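Dihydropyrimidinase (Brevibacillus agri, PDB 3SFW) probably catalyses the zinc-dependent hydrolytic ring opening of dihydropyrimidines, as a binuclear-metal hydrolase of the amidohydrolase family. Local coordinates at residues Cys242-Ala245 with Val246-Ala250; Glu217-Ala220 with Thr221-Ile225; Pro318-Phe321 with Ser322-Glu326; Asp279-Gly282 with Ala283-Val286; Leu94-Lys97 with Gly98-Leu101. All blocks are in the same frame, centred on the assembly; numbering follows the deposited sequence.

Interaction 1: residues Cys242-Ala245 with Val246-Ala250. With ACT (acetate ion), chain C.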
loop_
_atom_site.group_PDB
_atom_site.type_symbol
_atom_site.label_atom_id
_atom_site.label_comp_id
_atom_site.label_asym_id
_atom_site.label_seq_id
_atom_site.Cartn_x
_atom_site.Cartn_y
_atom_site.Cartn_z
ATOM N N CYS A 242 -2.767 0.609 17.490
ATOM C CA CYS A 242 -3.723 0.189 16.462
ATOM C C CYS A 242 -3.108 -0.076 15.117
ATOM O O CYS A 242 -1.990 0.382 14.799
ATOM C CB CYS A 242 -4.856 1.196 16.301
ATOM S SG CYS A 242 -4.356 2.816 15.655
ATOM N N ALA A 243 -3.816 -0.894 14.343
ATOM C CA ALA A 243 -3.334 -1.309 13.022
ATOM C C ALA A 243 -3.118 -0.130 12.089
ATOM O O ALA A 243 -2.135 -0.117 11.334
ATOM C CB ALA A 243 -4.326 -2.347 12.372
ATOM N N ASP A 244 -3.942 0.912 12.205
ATOM C CA ASP A 244 -3.791 2.092 11.346
ATOM C C ASP A 244 -2.365 2.659 11.517
ATOM O O ASP A 244 -1.687 2.957 10.532
ATOM C CB ASP A 244 -4.825 3.134 11.764
ATOM C CG ASP A 244 -4.929 4.299 10.792
ATOM O OD1 ASP A 244 -6.065 4.799 10.637
ATOM O OD2 ASP A 244 -3.909 4.769 10.226
ATOM N N ALA A 245 -1.925 2.770 12.765
ATOM C CA ALA A 245 -0.593 3.299 13.051
ATOM C C ALA A 245 0.504 2.316 12.648
ATOM O O ALA A 245 1.542 2.728 12.066
ATOM C CB ALA A 245 -0.466 3.682 14.500
ATOM N N VAL A 246 0.291 1.033 12.931
ATOM C CA VAL A 246 1.277 0.020 12.509
ATOM C C VAL A 246 1.530 0.081 11.001
ATOM O O VAL A 246 2.674 0.100 10.553
ATOM C CB VAL A 246 0.809 -1.406 12.873
ATOM C CG1 VAL A 246 1.746 -2.436 12.221
ATOM C CG2 VAL A 246 0.795 -1.616 14.433
ATOM N N ARG A 247 0.458 0.163 10.213
ATOM C CA ARG A 247 0.607 0.209 8.742
ATOM C C ARG A 247 1.480 1.387 8.293
ATOM O O ARG A 247 2.263 1.261 7.364
ATOM C CB ARG A 247 -0.790 0.340 8.059
ATOM C CG ARG A 247 -1.623 -0.898 8.277
ATOM C CD ARG A 247 -3.114 -0.627 8.007
ATOM N NE ARG A 247 -3.918 -1.753 8.458
ATOM C CZ ARG A 247 -5.233 -1.691 8.656
ATOM N NH1 ARG A 247 -5.871 -0.547 8.445
ATOM N NH2 ARG A 247 -5.903 -2.757 9.074
ATOM N N ARG A 248 1.283 2.547 8.913
ATOM C CA ARG A 248 2.028 3.754 8.553
ATOM C C ARG A 248 3.514 3.626 8.922
ATOM O O ARG A 248 4.409 4.027 8.148
ATOM C CB ARG A 248 1.429 4.975 9.222
ATOM C CG ARG A 248 0.093 5.432 8.565
ATOM C CD ARG A 248 -0.621 6.300 9.495
ATOM N NE ARG A 248 -1.981 6.675 9.036
ATOM C CZ ARG A 248 -2.276 7.750 8.291
ATOM N NH1 ARG A 248 -1.319 8.491 7.724
ATOM N NH2 ARG A 248 -3.542 8.139 8.200
ATOM N N ILE A 249 3.773 3.025 10.069
ATOM C CA ILE A 249 5.163 2.814 10.527
ATOM C C ILE A 249 5.824 1.807 9.598
ATOM O O ILE A 249 6.963 2.009 9.143
ATOM C CB ILE A 249 5.217 2.348 11.997
ATOM C CG1 ILE A 249 4.866 3.534 12.902
ATOM C CG2 ILE A 249 6.655 1.865 12.398
ATOM C CD1 ILE A 249 4.487 3.117 14.360
ATOM N N ALA A 250 5.086 0.739 9.257
ATOM C CA ALA A 250 5.664 -0.252 8.303
ATOM C C ALA A 250 5.979 0.344 6.939
ATOM O O ALA A 250 7.058 0.050 6.369
ATOM C CB ALA A 250 4.752 -1.488 8.162
HETATM C C ACT C . -3.170 -5.279 9.353
HETATM O O ACT C . -4.411 -5.337 9.533
HETATM O OXT ACT C . -2.476 -6.366 9.252
HETATM C CH3 ACT C . -2.564 -3.967 9.291
HETATM O O HOH W 1 -5.739 7.578 9.884
#
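D244 and R248 meet as two flat groups in nearly one plane. Their carboxylate and guanidinium planes differ by only 6°. The grip is single: R248 NE donates to D244 OD2 at 3.0 Å, and OD2 lies at the guanidinium edge, close to its plane. A water completes a ring beside this salt bridge. It donates to D244 OD1 at 2.9 Å and accepts from R248 NH2 at 2.8 Å. The two side chains run alongside each other. D244 starts with CG anti to its backbone nitrogen (chi1 -170°), and the R248 chain is extended from CG to NE. The backbone bond from R248 N to D244 O is weak, at 3.4 Å. A243 CB sits over one face of the R247 guanidinium, 3.7 Å from NH2. R247 NH2 donates at 3.0 Å to O of an acetate, probably from the crystallisation liquor; the acetate methyl is doubtfully close to NE. A245 packs on E217 and T221 of helix 214-230, and V246 packs on E254 of the second subunit. This is an i to i+4 salt bridge on the first turns of helix 243-254, in the beta-alpha-beta unit between strands 234-237 and 258-263.

Interaction 2: residues Glu217-Ala220 with Thr221-Ile225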
loop_
_atom_site.group_PDB
_atom_site.type_symbol
_atom_site.label_atom_id
_atom_site.label_comp_id
_atom_site.label_asym_id
_atom_site.label_seq_id
_atom_site.Cartn_x
_atom_site.Cartn_y
_atom_site.Cartn_z
ATOM N N GLU A 217 -5.206 8.544 15.759
ATOM C CA GLU A 217 -3.856 8.085 16.085
ATOM C C GLU A 217 -3.128 7.827 14.788
ATOM O O GLU A 217 -1.965 8.219 14.613
ATOM C CB GLU A 217 -3.891 6.829 16.950
ATOM C CG GLU A 217 -2.492 6.240 17.131
ATOM C CD GLU A 217 -2.468 4.974 17.976
ATOM O OE1 GLU A 217 -3.354 4.752 18.827
ATOM O OE2 GLU A 217 -1.498 4.236 17.852
ATOM N N GLY A 218 -3.800 7.196 13.832
ATOM C CA GLY A 218 -3.156 6.973 12.526
ATOM C C GLY A 218 -2.712 8.306 11.906
ATOM O O GLY A 218 -1.609 8.417 11.324
ATOM N N GLU A 219 -3.619 9.273 11.896
ATOM C CA GLU A 219 -3.294 10.556 11.253
ATOM C C GLU A 219 -2.060 11.231 11.880
ATOM O O GLU A 219 -1.113 11.607 11.185
ATOM C CB GLU A 219 -4.479 11.526 11.319
ATOM C CG GLU A 219 -4.218 12.860 10.548
ATOM C CD GLU A 219 -3.324 13.817 11.314
ATOM O OE1 GLU A 219 -3.505 13.983 12.551
ATOM O OE2 GLU A 219 -2.366 14.338 10.666
ATOM N N ALA A 220 -2.030 11.285 13.195
ATOM C CA ALA A 220 -0.907 11.973 13.860
ATOM C C ALA A 220 0.377 11.172 13.685
ATOM O O ALA A 220 1.471 11.743 13.599
ATOM C CB ALA A 220 -1.227 12.194 15.347
ATOM N N THR A 221 0.256 9.836 13.692
ATOM C CA THR A 221 1.447 8.995 13.410
ATOM C C THR A 221 1.978 9.353 12.029
ATOM O O THR A 221 3.195 9.549 11.840
ATOM C CB THR A 221 1.080 7.472 13.498
ATOM O OG1 THR A 221 0.622 7.207 14.832
ATOM C CG2 THR A 221 2.300 6.630 13.184
ATOM N N GLY A 222 1.099 9.361 11.026
ATOM C CA GLY A 222 1.560 9.690 9.666
ATOM C C GLY A 222 2.173 11.090 9.551
ATOM O O GLY A 222 3.108 11.304 8.769
ATOM N N ARG A 223 1.574 12.040 10.263
ATOM C CA ARG A 223 2.069 13.424 10.256
ATOM C C ARG A 223 3.458 13.471 10.879
ATOM O O ARG A 223 4.378 14.097 10.319
ATOM C CB ARG A 223 1.105 14.340 11.007
ATOM C CG ARG A 223 1.616 15.798 11.139
ATOM C CD ARG A 223 0.404 16.749 11.262
ATOM N NE ARG A 223 -0.670 16.164 12.085
ATOM C CZ ARG A 223 -0.847 16.372 13.384
ATOM N NH1 ARG A 223 -1.788 15.695 14.037
ATOM N NH2 ARG A 223 -0.137 17.328 14.012
ATOM N N ALA A 224 3.637 12.800 12.017
ATOM C CA ALA A 224 4.970 12.834 12.650
ATOM C C ALA A 224 5.999 12.160 11.717
ATOM O O ALA A 224 7.145 12.632 11.579
ATOM C CB ALA A 224 4.914 12.138 13.997
ATOM N N ILE A 225 5.568 11.118 11.008
ATOM C CA ILE A 225 6.467 10.402 10.111
ATOM C C ILE A 225 6.869 11.285 8.915
ATOM O O ILE A 225 8.045 11.375 8.580
ATOM C CB ILE A 225 5.799 9.104 9.586
ATOM C CG1 ILE A 225 5.900 8.032 10.659
ATOM C CG2 ILE A 225 6.431 8.686 8.232
ATOM C CD1 ILE A 225 4.985 6.835 10.414
HETATM O O HOH W 2 0.814 5.784 17.441
#
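E219 and R223 form the tight part of this contact. R223 grips the carboxylate side-on with two nitrogens. NH1 donates to E219 OE1 at 2.8 Å, and NE donates to E219 OE2 at 2.9 Å. Both oxygens use their syn lone pairs, and both bonds are close to straight. The two planes are 7° apart, so the groups meet edge to edge, nearly coplanar. Bends in both chains bring the groups together: E219 turns at chi2 (-77°) and R223 at chi3 (38°). A220 CB comes within 3.8 Å of R223 NH1. The paired charges are buried and have further partners. N186 donates to E219 OE1, and D163 makes a salt bridge with R223 NH2. The same two side chains pack on R223 and E219 of the third subunit, so the pair lies at a subunit interface. E219 and R223 are an i to i+4 pair on helix 214-230, one of the helices of the TIM-barrel amidohydrolase fold. E217 and T221 are also buried, but a water bridges their polar ends. T221 OG1 stays 4.0 Å from E217 CG. It bonds instead to E217 O at 2.8 Å, from well above the carbonyl plane. E217 O also takes T221 N, so it has two donors. The water donates to E217 OE2 and T221 OG1, at 2.8 Å and 3.0 Å. The carboxylate of E217 is held mainly from outside, by S241 OG and R292 at OE1. The solvent side is at G222, which is partly exposed and has no side chain.

Interaction 3: residues Pro318-Phe321 with Ser322-Glu326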
loop_
_atom_site.group_PDB
_atom_site.type_symbol
_atom_site.label_atom_id
_atom_site.label_comp_id
_atom_site.label_asym_id
_atom_site.label_seq_id
_atom_site.Cartn_x
_atom_site.Cartn_y
_atom_site.Cartn_z
ATOM N N PRO A 318 0.063 5.669 37.118
ATOM C CA PRO A 318 -1.002 5.098 37.964
ATOM C C PRO A 318 -1.801 6.157 38.745
ATOM O O PRO A 318 -1.231 7.140 39.260
ATOM C CB PRO A 318 -0.226 4.183 38.919
ATOM C CG PRO A 318 1.098 4.952 39.098
ATOM C CD PRO A 318 1.403 5.389 37.669
ATOM N N PHE A 319 -3.109 5.932 38.843
ATOM C CA PHE A 319 -3.965 6.715 39.746
ATOM C C PHE A 319 -4.883 5.725 40.434
ATOM O O PHE A 319 -5.458 4.838 39.775
ATOM C CB PHE A 319 -4.813 7.684 38.927
ATOM C CG PHE A 319 -4.008 8.689 38.144
ATOM C CD1 PHE A 319 -3.494 9.827 38.775
ATOM C CD2 PHE A 319 -3.747 8.492 36.779
ATOM C CE1 PHE A 319 -2.700 10.749 38.064
ATOM C CE2 PHE A 319 -2.978 9.443 36.031
ATOM C CZ PHE A 319 -2.499 10.598 36.675
ATOM N N ASN A 320 -5.047 5.873 41.741
ATOM C CA ASN A 320 -6.008 5.051 42.450
ATOM C C ASN A 320 -7.413 5.176 41.860
ATOM O O ASN A 320 -7.857 6.247 41.448
ATOM C CB ASN A 320 -6.048 5.451 43.931
ATOM C CG ASN A 320 -4.791 5.105 44.637
ATOM O OD1 ASN A 320 -4.505 3.936 44.856
ATOM N ND2 ASN A 320 -3.979 6.125 44.956
ATOM N N PHE A 321 -8.137 4.072 41.901
ATOM C CA PHE A 321 -9.532 4.062 41.520
ATOM C C PHE A 321 -10.325 4.932 42.497
ATOM O O PHE A 321 -11.094 5.801 42.077
ATOM C CB PHE A 321 -10.064 2.643 41.603
ATOM C CG PHE A 321 -11.502 2.522 41.130
ATOM C CD1 PHE A 321 -11.892 3.045 39.913
ATOM C CD2 PHE A 321 -12.456 1.897 41.924
ATOM C CE1 PHE A 321 -13.205 2.918 39.458
ATOM C CE2 PHE A 321 -13.766 1.750 41.463
ATOM C CZ PHE A 321 -14.134 2.262 40.239
ATOM N N SER A 322 -10.100 4.716 43.785
ATOM C CA SER A 322 -10.753 5.552 44.796
ATOM C C SER A 322 -10.087 6.933 44.860
ATOM O O SER A 322 -8.830 7.061 44.935
ATOM C CB SER A 322 -10.720 4.874 46.170
ATOM O OG SER A 322 -11.174 5.761 47.173
ATOM N N GLY A 323 -10.906 7.971 44.809
ATOM C CA GLY A 323 -10.389 9.316 44.954
ATOM C C GLY A 323 -9.909 9.889 43.628
ATOM O O GLY A 323 -10.455 10.898 43.144
ATOM N N GLN A 324 -8.889 9.251 43.024
ATOM C CA GLN A 324 -8.236 9.863 41.901
ATOM C C GLN A 324 -9.010 9.599 40.621
ATOM O O GLN A 324 -9.411 10.532 39.953
ATOM C CB GLN A 324 -6.772 9.371 41.780
ATOM C CG GLN A 324 -5.912 9.921 42.914
ATOM C CD GLN A 324 -4.473 9.523 42.763
ATOM O OE1 GLN A 324 -4.135 8.334 42.853
ATOM N NE2 GLN A 324 -3.609 10.505 42.526
ATOM N N LYS A 325 -9.253 8.330 40.277
ATOM C CA LYS A 325 -10.024 8.107 39.068
ATOM C C LYS A 325 -11.434 8.743 39.239
ATOM O O LYS A 325 -12.019 9.213 38.268
ATOM C CB LYS A 325 -10.192 6.607 38.730
ATOM C CG LYS A 325 -8.888 5.883 38.217
ATOM C CD LYS A 325 -8.485 6.345 36.800
ATOM C CE LYS A 325 -7.183 5.622 36.306
ATOM N NZ LYS A 325 -6.900 6.033 34.904
ATOM N N GLU A 326 -11.914 8.770 40.484
ATOM C CA GLU A 326 -13.239 9.353 40.812
ATOM C C GLU A 326 -13.355 10.850 40.560
ATOM O O GLU A 326 -14.465 11.376 40.446
ATOM C CB GLU A 326 -13.615 9.035 42.264
ATOM C CG GLU A 326 -13.756 7.537 42.562
ATOM C CD GLU A 326 -14.340 7.309 43.962
ATOM O OE1 GLU A 326 -13.613 7.547 44.969
ATOM O OE2 GLU A 326 -15.566 7.049 44.033
#
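Q324 OE1 takes two N-H groups of N320. The backbone N320 N donates at 2.9 Å, tilted 32° from the amide carbonyl plane. N320 ND2 adds a weak bond at 3.1 Å. The Q324 chain is extended beyond CG, which carries its amide back along the preceding loop to N320. The other end of that amide is also held. Q324 NE2 sits at the edge of the F319 ring, 3.8 Å from CD1, with ring and amide planes 74° apart. NE2 donates to T68 OG1 and V69 O, so the whole amide is fixed. The backbone closes a wide pi-type turn: K325 N donates to N320 O at 2.8 Å. E326 N reaches F321 O only weakly. G323 N donates to E326 OE1 at 2.7 Å, on the anti lone pair. K325 CB packs at 4.1 Å from F321 CD1, the two side chains crossing at about a right angle. K325 NZ is bonded to the carbonyls of G338 and P336. The segment follows strand 311-312, makes the short, weakly bonded helix 321-325, and is tied by Q324 to strand 68-69.

Interaction 4: residues Asp279-Gly282 with Ala283-Val286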
loop_
_atom_site.group_PDB
_atom_site.type_symbol
_atom_site.label_atom_id
_atom_site.label_comp_id
_atom_site.label_asym_id
_atom_site.label_seq_id
_atom_site.Cartn_x
_atom_site.Cartn_y
_atom_site.Cartn_z
ATOM N N ASP A 279 -20.592 0.436 36.993
ATOM C CA ASP A 279 -20.313 0.876 38.358
ATOM C C ASP A 279 -19.010 1.688 38.369
ATOM O O ASP A 279 -18.221 1.557 39.306
ATOM C CB ASP A 279 -20.081 -0.329 39.288
ATOM C CG ASP A 279 -21.333 -1.147 39.543
ATOM O OD1 ASP A 279 -22.404 -0.550 39.751
ATOM O OD2 ASP A 279 -21.210 -2.394 39.600
ATOM N N PHE A 280 -18.750 2.379 37.262
ATOM C CA PHE A 280 -17.541 3.204 37.083
ATOM C C PHE A 280 -16.269 2.394 36.912
ATOM O O PHE A 280 -15.169 3.007 36.785
ATOM C CB PHE A 280 -17.377 4.187 38.250
ATOM C CG PHE A 280 -16.488 5.388 37.941
ATOM C CD1 PHE A 280 -16.745 6.197 36.846
ATOM C CD2 PHE A 280 -15.351 5.636 38.710
ATOM C CE1 PHE A 280 -15.914 7.321 36.551
ATOM C CE2 PHE A 280 -14.490 6.757 38.405
ATOM C CZ PHE A 280 -14.794 7.581 37.319
ATOM N N GLU A 281 -16.367 1.055 36.903
ATOM C CA GLU A 281 -15.142 0.212 36.856
ATOM C C GLU A 281 -14.332 0.481 35.594
ATOM O O GLU A 281 -13.087 0.343 35.594
ATOM C CB GLU A 281 -15.444 -1.295 36.941
ATOM C CG GLU A 281 -15.852 -1.764 38.313
ATOM C CD GLU A 281 -14.673 -2.004 39.265
ATOM O OE1 GLU A 281 -13.731 -2.751 38.928
ATOM O OE2 GLU A 281 -14.785 -1.566 40.424
ATOM N N GLY A 282 -15.035 0.924 34.556
ATOM C CA GLY A 282 -14.426 1.282 33.270
ATOM C C GLY A 282 -13.319 2.339 33.441
ATOM O O GLY A 282 -12.389 2.387 32.621
ATOM N N ALA A 283 -13.442 3.196 34.464
ATOM C CA ALA A 283 -12.454 4.295 34.674
ATOM C C ALA A 283 -11.066 3.735 34.993
ATOM O O ALA A 283 -10.044 4.399 34.746
ATOM C CB ALA A 283 -12.895 5.233 35.778
ATOM N N LYS A 284 -11.022 2.523 35.528
ATOM C CA LYS A 284 -9.727 1.831 35.739
ATOM C C LYS A 284 -8.914 1.672 34.442
ATOM O O LYS A 284 -7.674 1.530 34.498
ATOM C CB LYS A 284 -9.976 0.456 36.314
ATOM C CG LYS A 284 -10.452 0.487 37.777
ATOM C CD LYS A 284 -10.741 -0.941 38.276
ATOM C CE LYS A 284 -10.965 -0.959 39.779
ATOM N NZ LYS A 284 -11.328 -2.343 40.293
ATOM N N TYR A 285 -9.614 1.647 33.306
ATOM C CA TYR A 285 -8.970 1.357 32.008
ATOM C C TYR A 285 -8.851 2.591 31.138
ATOM O O TYR A 285 -8.587 2.479 29.932
ATOM C CB TYR A 285 -9.768 0.259 31.245
ATOM C CG TYR A 285 -9.761 -1.028 32.016
ATOM C CD1 TYR A 285 -8.708 -1.933 31.862
ATOM C CD2 TYR A 285 -10.724 -1.277 33.028
ATOM C CE1 TYR A 285 -8.622 -3.085 32.652
ATOM C CE2 TYR A 285 -10.663 -2.450 33.801
ATOM C CZ TYR A 285 -9.588 -3.344 33.606
ATOM O OH TYR A 285 -9.445 -4.490 34.380
ATOM N N VAL A 286 -9.055 3.767 31.739
ATOM C CA VAL A 286 -8.972 5.029 30.983
ATOM C C VAL A 286 -7.494 5.514 30.952
ATOM O O VAL A 286 -6.888 5.706 31.979
ATOM C CB VAL A 286 -9.870 6.123 31.649
ATOM C CG1 VAL A 286 -9.488 7.549 31.130
ATOM C CG2 VAL A 286 -11.339 5.803 31.338
HETATM O O HOH W 3 -13.794 -2.078 42.673
#
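A short 3-10 turn at residues 281-284 carries this contact, within the long loop between helices 265-269 and 295-305. Its i to i+3 bonds are regular. A283 N donates to F280 O at 2.9 Å, K284 N to E281 O at 3.0 Å, and Y285 N to G282 O at 3.0 Å. In each the donor stands well above the carbonyl plane. The side chains follow the same spacing. A283 CB rests over one face of the F280 ring as a CH-pi contact, 3.5 Å from the centroid and 19° off the ring normal. F280 reaches it because CG lies anti to the backbone nitrogen (chi1 -159°). The K284 chain keeps company with that of E281 along its length. K284 is extended beyond CG, while E281 is bent at chi2, and this brings the two ends level. K284 NZ donates to E281 OE1 at 2.8 Å in a salt bridge. It meets OE1 on the syn side, 28° out of the carboxylate plane. A water donates to E281 OE2 and is weakly bonded to NZ. The Y285 ring presents its edge to E281 O, with CD2 at 3.8 Å, and its hydroxyl is bonded to P417 O. K284 also makes a cation-pi contact with F321. The turn therefore packs against F321, at the start of the short helix 321-325, and the backbone of V286 pairs with that of G338.

Interaction 5: residues Leu94-Lys97 with Gly98-Leu101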
loop_
_atom_site.group_PDB
_atom_site.type_symbol
_atom_site.label_atom_id
_atom_site.label_comp_id
_atom_site.label_asym_id
_atom_site.label_seq_id
_atom_site.Cartn_x
_atom_site.Cartn_y
_atom_site.Cartn_z
ATOM N N LEU A 94 8.675 16.569 32.428
ATOM C CA LEU A 94 7.748 17.482 31.774
ATOM C C LEU A 94 8.238 18.911 31.899
ATOM O O LEU A 94 8.882 19.266 32.880
ATOM C CB LEU A 94 6.377 17.385 32.418
ATOM C CG LEU A 94 5.813 15.974 32.473
ATOM C CD1 LEU A 94 4.379 16.070 33.081
ATOM C CD2 LEU A 94 5.765 15.312 31.055
ATOM N N THR A 95 7.866 19.728 30.929
ATOM C CA THR A 95 8.240 21.155 30.935
ATOM C C THR A 95 6.992 22.021 30.731
ATOM O O THR A 95 5.954 21.546 30.284
ATOM C CB THR A 95 9.223 21.466 29.802
ATOM O OG1 THR A 95 8.616 21.154 28.527
ATOM C CG2 THR A 95 10.482 20.653 29.967
ATOM N N SER A 96 7.101 23.299 31.077
ATOM C CA SER A 96 6.025 24.254 30.797
ATOM C C SER A 96 6.584 25.438 30.004
ATOM O O SER A 96 7.757 25.772 30.127
ATOM C CB SER A 96 5.356 24.725 32.106
ATOM O OG SER A 96 6.314 25.246 33.020
ATOM N N LYS A 97 5.763 26.039 29.155
ATOM C CA LYS A 97 6.240 27.167 28.351
ATOM C C LYS A 97 6.725 28.282 29.244
ATOM O O LYS A 97 6.217 28.472 30.347
ATOM C CB LYS A 97 5.153 27.682 27.424
ATOM C CG LYS A 97 4.872 26.770 26.270
ATOM C CD LYS A 97 3.584 27.160 25.617
ATOM C CE LYS A 97 2.881 25.946 25.055
ATOM N NZ LYS A 97 1.968 26.359 23.960
ATOM N N GLY A 98 7.770 28.968 28.796
ATOM C CA GLY A 98 8.340 30.061 29.567
ATOM C C GLY A 98 9.255 29.646 30.704
ATOM O O GLY A 98 9.881 30.500 31.317
ATOM N N GLU A 99 9.296 28.347 31.026
ATOM C CA GLU A 99 10.223 27.823 32.049
ATOM C C GLU A 99 11.459 27.235 31.329
ATOM O O GLU A 99 11.322 26.628 30.261
ATOM C CB GLU A 99 9.513 26.731 32.878
ATOM C CG GLU A 99 10.397 26.054 33.932
ATOM C CD GLU A 99 9.994 24.581 34.278
ATOM O OE1 GLU A 99 9.321 23.901 33.441
ATOM O OE2 GLU A 99 10.451 24.089 35.355
ATOM N N SER A 100 12.659 27.452 31.857
ATOM C CA SER A 100 13.834 26.852 31.195
ATOM C C SER A 100 13.721 25.334 31.219
ATOM O O SER A 100 13.147 24.746 32.155
ATOM C CB SER A 100 15.121 27.287 31.837
ATOM O OG SER A 100 15.402 26.560 33.011
ATOM N N LEU A 101 14.306 24.696 30.219
ATOM C CA LEU A 101 14.396 23.231 30.202
ATOM C C LEU A 101 15.211 22.765 31.397
ATOM O O LEU A 101 14.934 21.727 31.966
ATOM C CB LEU A 101 15.083 22.762 28.911
ATOM C CG LEU A 101 14.413 23.173 27.588
ATOM C CD1 LEU A 101 15.223 22.646 26.415
ATOM C CD2 LEU A 101 12.952 22.637 27.533
#
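The flat group here is the carboxylate of E99, held at one oxygen by S96. S96 N donates to E99 OE1 at 3.3 Å, arriving almost in line with the CD-OE1 bond. S96 OG gives the same oxygen a weak second bond, also at 3.3 Å. The serine hydroxyl sits between its backbone nitrogen and carbonyl carbon (chi1 54°), close enough to reach OE1 along with its own N-H. E99 extends back over the turn, with CG anti to its backbone nitrogen (chi1 177°). E99 CB also packs at 3.5 Å from S96 OG. Between the two residues the chain makes a type II beta turn from S96 to E99, closed by E99 N donating to S96 O at 3.1 Å. G98 is the third residue of the turn. It has a positive phi of 79°, a backbone conformation that favours glycine. On the buried side, T95 CG2 touches L101 CD2 at 4.0 Å, and both side chains pack on L124. T95 OG1 is bonded to M125 O and S127 OG, while L101 also packs on V133 and L137 of helix 131-142. S100, at the N-cap position of helix 101-112, uses its side chain to cap a backbone nitrogen. This is a beta-alpha loop, leading from strand 86-93 of the TIM-barrel fold into the next helix.

In the fold
The five contacts form two touching pairs and one separate site. Interactions 1 and 2 lie on neighbouring helices with centres 9 Å apart: A245 CB is 3.6 Å from E217 OE2. Interactions 3 and 4 have centres 10 Å apart, and K325 CD lies 3.2 Å from A283 O. Interaction 5 stands apart, with nearest atoms about 9 Å from interaction 3. One zinc ion is bound by H58, H60, carboxylated K150 and D315, the other by K150, H183 and H239, so K150 is shared. H239 shortly precedes interaction 1, and D315 interaction 3. The side chains of E217 and F319 are each about 10 Å from a zinc ion, and that of T95 about 14 Å.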